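Sensor protein (Vibrio parahaemolyticus, PDB 3I9Y) probably responds to trimethylamine N-oxide as the sensor histidine kinase TorS, of which this chain is the all-helical sensor domain. Local coordinates at residues Gln24-Ala29 / Gln33-Ala38; Gly84-Arg89 / Asn243-Gln248. All coordinates share one frame; numbering follows the deposited sequence.

Contact 1: residues Gln24-Ala29 / Gln33-Ala38; sequences QMLSNA and QERKEA
L26 lays its CD1 methyl over the backbone and aliphatic stem of R35, with CD1 3.8 Å from R35 O and 3.9 Å from R35 CG. The two side chains lie side by side and point the same way. In L26, CG is anti to the backbone N (chi1 172°), which carries CD1 closer to R35 than the bond from CA to CB would suggest. R35 shares this anti first torsion and stays extended through chi2 before bending at chi3, and its charged end leaves the contact for a salt bridge from NE to E32 OE2.

Toward the open end of the hairpin A38 presses its methyl against the backbone of L26, with A38 CB 3.6 Å from L26 CA, and the same methyl meets M25 CB at 4.2 Å. No hydrogen bond crosses between 24-29 and 33-38, so the direct contact between them is van der Waals packing. The arrangement is an antiparallel helical hairpin: helix 5-27 ends, the chain turns, and helix 32-58 runs back alongside. N28 is the first residue to leave helical backbone angles, and A29 is extended (psi 139°), which brings its methyl onto the returning helix. A29 CB reaches R35 CA at 3.6 Å, and the CA atoms of A29 and R35 are 5.1 Å apart, a spacing that the bare methyl of A29 permits while the R35 side chain heads off to one side.

E34 closes the exposed flank. Its CB lies 3.9 Å from A29 CB, and the chain, extended beyond CG (chi2 170°), carries OE1 to 3.8 Å from A29 CA. This is van der Waals contact; the polar partner of OE1 is the backbone N of Q30, while E34 N bonds N31 OD1. Both bonds tie the turn between the helices to the first turn of helix 32-58.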
ATOM      1  N   GLN A  24       1.083  14.528   2.768  1.00 24.40           N
ATOM      2  CA  GLN A  24      -0.255  13.996   2.686  1.00 27.15           C
ATOM      3  C   GLN A  24      -0.659  13.946   1.237  1.00 25.17           C
ATOM      4  O   GLN A  24      -1.268  12.952   0.898  1.00 24.93           O
ATOM      5  CB  GLN A  24      -1.318  14.758   3.508  1.00 29.34           C
ATOM      6  CG  GLN A  24      -0.795  15.050   4.815  1.00 36.91           C
ATOM      7  CD  GLN A  24      -1.776  15.947   5.667  1.00 42.45           C
ATOM      8  OE1 GLN A  24      -2.048  15.595   6.844  1.00 45.68           O
ATOM      9  NE2 GLN A  24      -2.311  17.092   5.078  1.00 42.88           N
ATOM     10  N   MET A  25      -0.234  14.922   0.399  1.00 24.47           N
ATOM     11  CA  MET A  25      -0.546  14.838  -0.980  1.00 25.31           C
ATOM     12  C   MET A  25       0.066  13.521  -1.595  1.00 25.00           C
ATOM     13  O   MET A  25      -0.560  12.761  -2.435  1.00 26.18           O
ATOM     14  CB  MET A  25      -0.010  15.984  -1.751  1.00 28.58           C
ATOM     15  CG  MET A  25      -0.774  17.263  -1.649  1.00 36.66           C
ATOM     16  SD  MET A  25      -2.672  17.192  -1.901  1.00 46.03           S
ATOM     17  CE  MET A  25      -2.705  16.445  -3.549  1.00 41.99           C
ATOM     18  N   LEU A  26       1.309  13.284  -1.238  1.00 22.52           N
ATOM     19  CA  LEU A  26       2.005  12.163  -1.742  1.00 22.03           C
ATOM     20  C   LEU A  26       1.316  10.937  -1.277  1.00 22.41           C
ATOM     21  O   LEU A  26       1.120  10.021  -2.077  1.00 22.51           O
ATOM     22  CB  LEU A  26       3.478  12.065  -1.272  1.00 19.10           C
ATOM     23  CG  LEU A  26       4.244  10.794  -1.611  1.00 19.88           C
ATOM     24  CD1 LEU A  26       4.748  10.856  -3.162  1.00 18.37           C
ATOM     25  CD2 LEU A  26       5.723  10.858  -0.747  1.00 18.78           C
ATOM     26  N   SER A  27       0.968  10.810  -0.020  1.00 24.99           N
ATOM     27  CA  SER A  27       0.360   9.561   0.358  1.00 28.54           C
ATOM     28  C   SER A  27      -1.150   9.431  -0.194  1.00 30.07           C
ATOM     29  O   SER A  27      -1.653   8.416  -0.094  1.00 32.39           O
ATOM     30  CB  SER A  27       0.376   9.379   1.854  1.00 29.81           C
ATOM     31  OG  SER A  27      -0.890   9.901   2.234  1.00 35.28           O
ATOM     32  N   ASN A  28      -1.812  10.411  -0.779  1.00 29.71           N
ATOM     33  CA  ASN A  28      -3.110  10.234  -1.328  1.00 30.82           C
ATOM     34  C   ASN A  28      -3.041  10.123  -2.830  1.00 30.69           C
ATOM     35  O   ASN A  28      -4.119  10.114  -3.480  1.00 28.20           O
ATOM     36  CB  ASN A  28      -3.990  11.384  -1.064  1.00 31.66           C
ATOM     37  CG  ASN A  28      -4.409  11.412   0.407  1.00 36.68           C
ATOM     38  OD1 ASN A  28      -4.374  10.316   1.126  1.00 40.29           O
ATOM     39  ND2 ASN A  28      -4.774  12.600   0.907  1.00 34.88           N
ATOM     40  N   ALA A  29      -1.805  10.039  -3.370  1.00 28.30           N
ATOM     41  CA  ALA A  29      -1.687   9.948  -4.822  1.00 29.24           C
ATOM     42  C   ALA A  29      -2.309   8.579  -5.285  1.00 29.21           C
ATOM     43  O   ALA A  29      -2.055   7.549  -4.727  1.00 25.82           O
ATOM     44  CB  ALA A  29      -0.184   9.930  -5.307  1.00 27.70           C
ATOM     45  N   GLN A  33       1.061   9.575 -12.248  1.00 31.05           N
ATOM     46  CA  GLN A  33       1.284  10.988 -12.482  1.00 31.02           C
ATOM     47  C   GLN A  33       1.185  11.810 -11.248  1.00 28.69           C
ATOM     48  O   GLN A  33       1.902  12.802 -11.022  1.00 28.71           O
ATOM     49  CB  GLN A  33       0.291  11.551 -13.499  1.00 35.76           C
ATOM     50  CG  GLN A  33       0.825  12.684 -14.326  1.00 41.38           C
ATOM     51  CD  GLN A  33      -0.064  12.799 -15.707  1.00 47.26           C
ATOM     52  OE1 GLN A  33      -1.317  12.948 -15.645  1.00 49.43           O
ATOM     53  NE2 GLN A  33       0.593  12.690 -16.929  1.00 49.70           N
ATOM     54  N   GLU A  34       0.215  11.508 -10.436  1.00 26.90           N
ATOM     55  CA  GLU A  34       0.044  12.278  -9.264  1.00 26.46           C
ATOM     56  C   GLU A  34       1.250  12.014  -8.261  1.00 26.97           C
ATOM     57  O   GLU A  34       1.659  12.912  -7.547  1.00 26.57           O
ATOM     58  CB  GLU A  34      -1.215  11.857  -8.594  1.00 28.31           C
ATOM     59  CG  GLU A  34      -2.459  12.457  -9.309  1.00 31.49           C
ATOM     60  CD  GLU A  34      -3.761  11.853  -8.808  1.00 35.93           C
ATOM     61  OE1 GLU A  34      -3.863  11.042  -7.783  1.00 36.05           O
ATOM     62  OE2 GLU A  34      -4.766  12.220  -9.535  1.00 40.29           O
ATOM     63  N   ARG A  35       1.756  10.770  -8.283  1.00 24.88           N
ATOM     64  CA  ARG A  35       2.730  10.367  -7.304  1.00 25.51           C
ATOM     65  C   ARG A  35       3.986  11.226  -7.717  1.00 25.88           C
ATOM     66  O   ARG A  35       4.636  11.848  -6.872  1.00 22.49           O
ATOM     67  CB  ARG A  35       3.105   8.906  -7.430  1.00 22.02           C
ATOM     68  CG  ARG A  35       4.115   8.560  -6.289  1.00 24.02           C
ATOM     69  CD  ARG A  35       4.555   7.047  -6.372  1.00 22.86           C
ATOM     70  NE  ARG A  35       5.285   6.791  -7.647  1.00 25.40           N
ATOM     71  CZ  ARG A  35       6.533   7.148  -7.824  1.00 28.28           C
ATOM     72  NH1 ARG A  35       7.189   7.786  -6.787  1.00 29.22           N
ATOM     73  NH2 ARG A  35       7.152   6.857  -8.928  1.00 26.66           N
ATOM     74  N   LYS A  36       4.315  11.219  -9.001  1.00 26.68           N
ATOM     75  CA  LYS A  36       5.524  11.976  -9.417  1.00 29.17           C
ATOM     76  C   LYS A  36       5.391  13.463  -9.215  1.00 29.47           C
ATOM     77  O   LYS A  36       6.403  14.142  -8.929  1.00 30.15           O
ATOM     78  CB  LYS A  36       5.800  11.790 -10.932  1.00 29.63           C
ATOM     79  CG  LYS A  36       6.224  10.315 -11.185  1.00 34.18           C
ATOM     80  CD  LYS A  36       7.088  10.287 -12.466  1.00 36.96           C
ATOM     81  CE  LYS A  36       7.817   9.012 -12.628  1.00 39.29           C
ATOM     82  NZ  LYS A  36       7.044   8.366 -13.876  1.00 46.61           N
ATOM     83  N   GLU A  37       4.194  13.997  -9.467  1.00 28.80           N
ATOM     84  CA  GLU A  37       3.976  15.418  -9.283  1.00 29.37           C
ATOM     85  C   GLU A  37       4.050  15.682  -7.795  1.00 29.33           C
ATOM     86  O   GLU A  37       4.788  16.621  -7.461  1.00 29.52           O
ATOM     87  CB  GLU A  37       2.662  15.902  -9.917  1.00 31.61           C
ATOM     88  CG  GLU A  37       2.087  17.353  -9.483  1.00 38.68           C
ATOM     89  CD  GLU A  37       3.011  18.575  -9.876  1.00 42.28           C
ATOM     90  OE1 GLU A  37       3.739  18.409 -10.865  1.00 44.59           O
ATOM     91  OE2 GLU A  37       3.019  19.679  -9.188  1.00 44.08           O
ATOM     92  N   ALA A  38       3.402  14.927  -6.869  1.00 27.35           N
ATOM     93  CA  ALA A  38       3.581  15.278  -5.435  1.00 26.55           C
ATOM     94  C   ALA A  38       5.112  15.120  -5.025  1.00 26.55           C
ATOM     95  O   ALA A  38       5.680  15.925  -4.226  1.00 24.71           O
ATOM     96  CB  ALA A  38       2.730  14.398  -4.453  1.00 24.05           C
TER

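Contact 2: residues Gly84-Arg89 / Asn243-Gln248; sequences GVTVER and NEQSQQ
T86, the first residue along 84-89 to meet the other helix, points its CB toward S246 of 243-248. The CA atoms of T86 and S246 are 6.2 Å apart, a close approach of the two backbones. The methyl CG2, anti to the backbone N, is the branch aimed at the serine. Its modelled separation from S246 CB is too short for two carbons, so the exact fit of these groups is doubtful. N242 and L249, on the same helix as S246, add further contacts to the T86 side chain.

The hydroxyl is turned another way: chi1 of -78° sets T86 OG1 beside its own backbone N, and it makes a weak hydrogen bond to E82 O one turn earlier in the helix. OG1 also grazes Q245 CG at 4.5 Å, a loose edge to the contact. Q245 directs its amide elsewhere, donating NE2 to E82 OE2, so a polar bond between the same two helices lies next to the T86–S246 pair.

Here helix 63-114, partly a predicted coiled coil, runs antiparallel to helix 232-267 within a sensor domain of two stacked four-helix bundles. The segments meet near the middle of the chain. They bury only 108 Å² together and share no hydrogen bond, so this is a local touch between small residues.

After T86, V87 sets its side chain off to one flank, where L26 and R35 of the first two helices take it up. E88 lies on a face turned from 243-248 and bonds W92 NE1 through OE2. R89 comes next; its extended side chain rejoins helix 232-267 by touching Q238 and N242.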
ATOM      1  N   GLY A  84       9.072   7.957   0.285  1.00 17.19           N
ATOM      2  CA  GLY A  84       8.970   7.852  -1.187  1.00 17.19           C
ATOM      3  C   GLY A  84       8.986   6.390  -1.730  1.00 17.95           C
ATOM      4  O   GLY A  84       8.212   6.064  -2.672  1.00 18.90           O
ATOM      5  N   VAL A  85       9.818   5.527  -1.198  1.00 16.87           N
ATOM      6  CA  VAL A  85       9.963   4.126  -1.673  1.00 18.34           C
ATOM      7  C   VAL A  85       8.619   3.386  -1.324  1.00 18.56           C
ATOM      8  O   VAL A  85       8.061   2.662  -2.182  1.00 14.92           O
ATOM      9  CB  VAL A  85      11.079   3.484  -0.898  1.00 19.45           C
ATOM     10  CG1 VAL A  85      11.066   1.867  -0.975  1.00 18.69           C
ATOM     11  CG2 VAL A  85      12.445   4.139  -1.433  1.00 16.76           C
ATOM     12  N   THR A  86       8.125   3.618  -0.083  1.00 16.86           N
ATOM     13  CA  THR A  86       6.861   3.063   0.409  1.00 19.63           C
ATOM     14  C   THR A  86       5.650   3.414  -0.427  1.00 18.41           C
ATOM     15  O   THR A  86       4.781   2.555  -0.696  1.00 19.16           O
ATOM     16  CB  THR A  86       6.757   3.598   1.949  1.00 21.54           C
ATOM     17  OG1 THR A  86       7.648   2.721   2.647  1.00 26.97           O
ATOM     18  CG2 THR A  86       5.555   3.568   2.481  1.00 27.05           C
ATOM     19  N   VAL A  87       5.531   4.679  -0.807  1.00 16.74           N
ATOM     20  CA  VAL A  87       4.380   5.127  -1.565  1.00 16.16           C
ATOM     21  C   VAL A  87       4.475   4.552  -2.994  1.00 17.98           C
ATOM     22  O   VAL A  87       3.463   4.131  -3.624  1.00 18.60           O
ATOM     23  CB  VAL A  87       4.208   6.654  -1.548  1.00 15.04           C
ATOM     24  CG1 VAL A  87       3.078   7.052  -2.589  1.00 14.53           C
ATOM     25  CG2 VAL A  87       3.818   7.194  -0.030  1.00 13.94           C
ATOM     26  N   GLU A  88       5.667   4.491  -3.579  1.00 18.50           N
ATOM     27  CA  GLU A  88       5.733   3.946  -4.902  1.00 16.90           C
ATOM     28  C   GLU A  88       5.416   2.373  -4.804  1.00 16.37           C
ATOM     29  O   GLU A  88       4.806   1.855  -5.707  1.00 16.83           O
ATOM     30  CB  GLU A  88       7.060   4.200  -5.534  1.00 17.08           C
ATOM     31  CG  GLU A  88       7.215   3.430  -6.852  1.00 19.96           C
ATOM     32  CD  GLU A  88       8.558   3.791  -7.670  1.00 26.73           C
ATOM     33  OE1 GLU A  88       9.450   4.597  -7.115  1.00 24.01           O
ATOM     34  OE2 GLU A  88       8.702   3.176  -8.846  1.00 25.64           O
ATOM     35  N   ARG A  89       5.883   1.702  -3.778  1.00 14.55           N
ATOM     36  CA  ARG A  89       5.656   0.322  -3.659  1.00 16.56           C
ATOM     37  C   ARG A  89       4.073   0.093  -3.458  1.00 19.37           C
ATOM     38  O   ARG A  89       3.522  -0.843  -4.066  1.00 20.73           O
ATOM     39  CB  ARG A  89       6.305  -0.223  -2.471  1.00 14.43           C
ATOM     40  CG  ARG A  89       5.861  -1.575  -2.120  1.00 17.47           C
ATOM     41  CD  ARG A  89       6.823  -2.061  -0.978  1.00 20.39           C
ATOM     42  NE  ARG A  89       6.486  -3.372  -0.413  1.00 21.10           N
ATOM     43  CZ  ARG A  89       6.833  -4.562  -0.960  1.00 21.56           C
ATOM     44  NH1 ARG A  89       7.574  -4.651  -2.146  1.00 20.05           N
ATOM     45  NH2 ARG A  89       6.414  -5.666  -0.355  1.00 21.61           N
ATOM     46  N   ASN A 243       1.209  -0.782   4.042  1.00 20.40           N
ATOM     47  CA  ASN A 243       0.350   0.372   4.505  1.00 21.72           C
ATOM     48  C   ASN A 243       0.652   0.697   5.969  1.00 21.86           C
ATOM     49  O   ASN A 243       0.689   1.910   6.379  1.00 21.38           O
ATOM     50  CB  ASN A 243      -1.129   0.099   4.474  1.00 21.35           C
ATOM     51  CG  ASN A 243      -1.629   0.093   2.980  1.00 25.91           C
ATOM     52  OD1 ASN A 243      -0.879   0.602   2.065  1.00 25.43           O
ATOM     53  ND2 ASN A 243      -2.866  -0.458   2.704  1.00 25.27           N
ATOM     54  N   GLU A 244       0.915  -0.339   6.746  1.00 21.28           N
ATOM     55  CA  GLU A 244       1.098  -0.059   8.134  1.00 24.47           C
ATOM     56  C   GLU A 244       2.524   0.745   8.352  1.00 24.08           C
ATOM     57  O   GLU A 244       2.670   1.702   9.145  1.00 22.35           O
ATOM     58  CB  GLU A 244       1.149  -1.395   8.785  1.00 27.84           C
ATOM     59  CG  GLU A 244       1.764  -1.368   9.991  1.00 38.90           C
ATOM     60  CD  GLU A 244       0.913  -2.190  10.912  1.00 46.88           C
ATOM     61  OE1 GLU A 244       1.430  -3.236  11.494  1.00 51.16           O
ATOM     62  OE2 GLU A 244      -0.308  -1.760  11.031  1.00 49.53           O
ATOM     63  N   GLN A 245       3.511   0.289   7.647  1.00 22.45           N
ATOM     64  CA  GLN A 245       4.813   0.873   7.693  1.00 24.67           C
ATOM     65  C   GLN A 245       4.633   2.356   7.149  1.00 24.35           C
ATOM     66  O   GLN A 245       5.123   3.402   7.702  1.00 24.27           O
ATOM     67  CB  GLN A 245       5.741   0.044   6.778  1.00 27.00           C
ATOM     68  CG  GLN A 245       6.920   0.895   6.668  1.00 35.61           C
ATOM     69  CD  GLN A 245       7.806   0.620   8.047  1.00 39.53           C
ATOM     70  OE1 GLN A 245       7.305  -0.191   9.045  1.00 42.80           O
ATOM     71  NE2 GLN A 245       9.064   1.230   8.084  1.00 40.70           N
ATOM     72  N   SER A 246       3.808   2.544   6.160  1.00 22.96           N
ATOM     73  CA  SER A 246       3.700   3.903   5.705  1.00 24.31           C
ATOM     74  C   SER A 246       2.956   4.845   6.728  1.00 23.56           C
ATOM     75  O   SER A 246       3.319   6.060   6.923  1.00 21.93           O
ATOM     76  CB  SER A 246       3.238   3.855   4.233  1.00 27.43           C
ATOM     77  OG  SER A 246       2.273   4.799   4.083  1.00 33.58           O
ATOM     78  N   GLN A 247       1.987   4.272   7.464  1.00 22.25           N
ATOM     79  CA  GLN A 247       1.321   5.117   8.439  1.00 24.61           C
ATOM     80  C   GLN A 247       2.278   5.468   9.612  1.00 22.43           C
ATOM     81  O   GLN A 247       2.288   6.608  10.078  1.00 21.47           O
ATOM     82  CB  GLN A 247       0.073   4.397   9.035  1.00 26.99           C
ATOM     83  CG  GLN A 247      -0.643   5.391   9.965  1.00 36.56           C
ATOM     84  CD  GLN A 247      -0.828   7.028   9.368  1.00 42.59           C
ATOM     85  OE1 GLN A 247      -1.549   7.298   8.261  1.00 44.47           O
ATOM     86  NE2 GLN A 247      -0.101   8.072  10.098  1.00 39.26           N
ATOM     87  N   GLN A 248       3.052   4.502  10.059  1.00 19.73           N
ATOM     88  CA  GLN A 248       4.014   4.755  11.114  1.00 22.83           C
ATOM     89  C   GLN A 248       5.041   5.801  10.677  1.00 23.28           C
ATOM     90  O   GLN A 248       5.414   6.724  11.498  1.00 22.75           O
ATOM     91  CB  GLN A 248       4.779   3.540  11.411  1.00 23.99           C
ATOM     92  CG  GLN A 248       3.851   2.780  12.247  1.00 32.83           C
ATOM     93  CD  GLN A 248       4.323   1.256  12.385  1.00 38.52           C
ATOM     94  OE1 GLN A 248       5.523   0.933  12.058  1.00 41.84           O
ATOM     95  NE2 GLN A 248       3.400   0.346  12.848  1.00 38.56           N
TER

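How the contacts relate
Both contacts are partly buried and lack hydrogen bonds between their segments, yet they join different elements. Contact 1 pairs sequence-adjacent helices and buries 258 Å²; contact 2 pairs helices far apart in the chain and buries less than half as much. From contact centre to chain centre is about 13 Å for contact 1 and about 6 Å for contact 2. Contact 1 has a buried L26/A29/A38 centre flanked by M25, E34 and R35, the last two sending their polar ends to Q30 and E32; in contact 2 only T86, facing a serine, is buried. V87, beside T86 on helix 63-114, packs on contact 1, its CG1 4.1 Å from R35 CD.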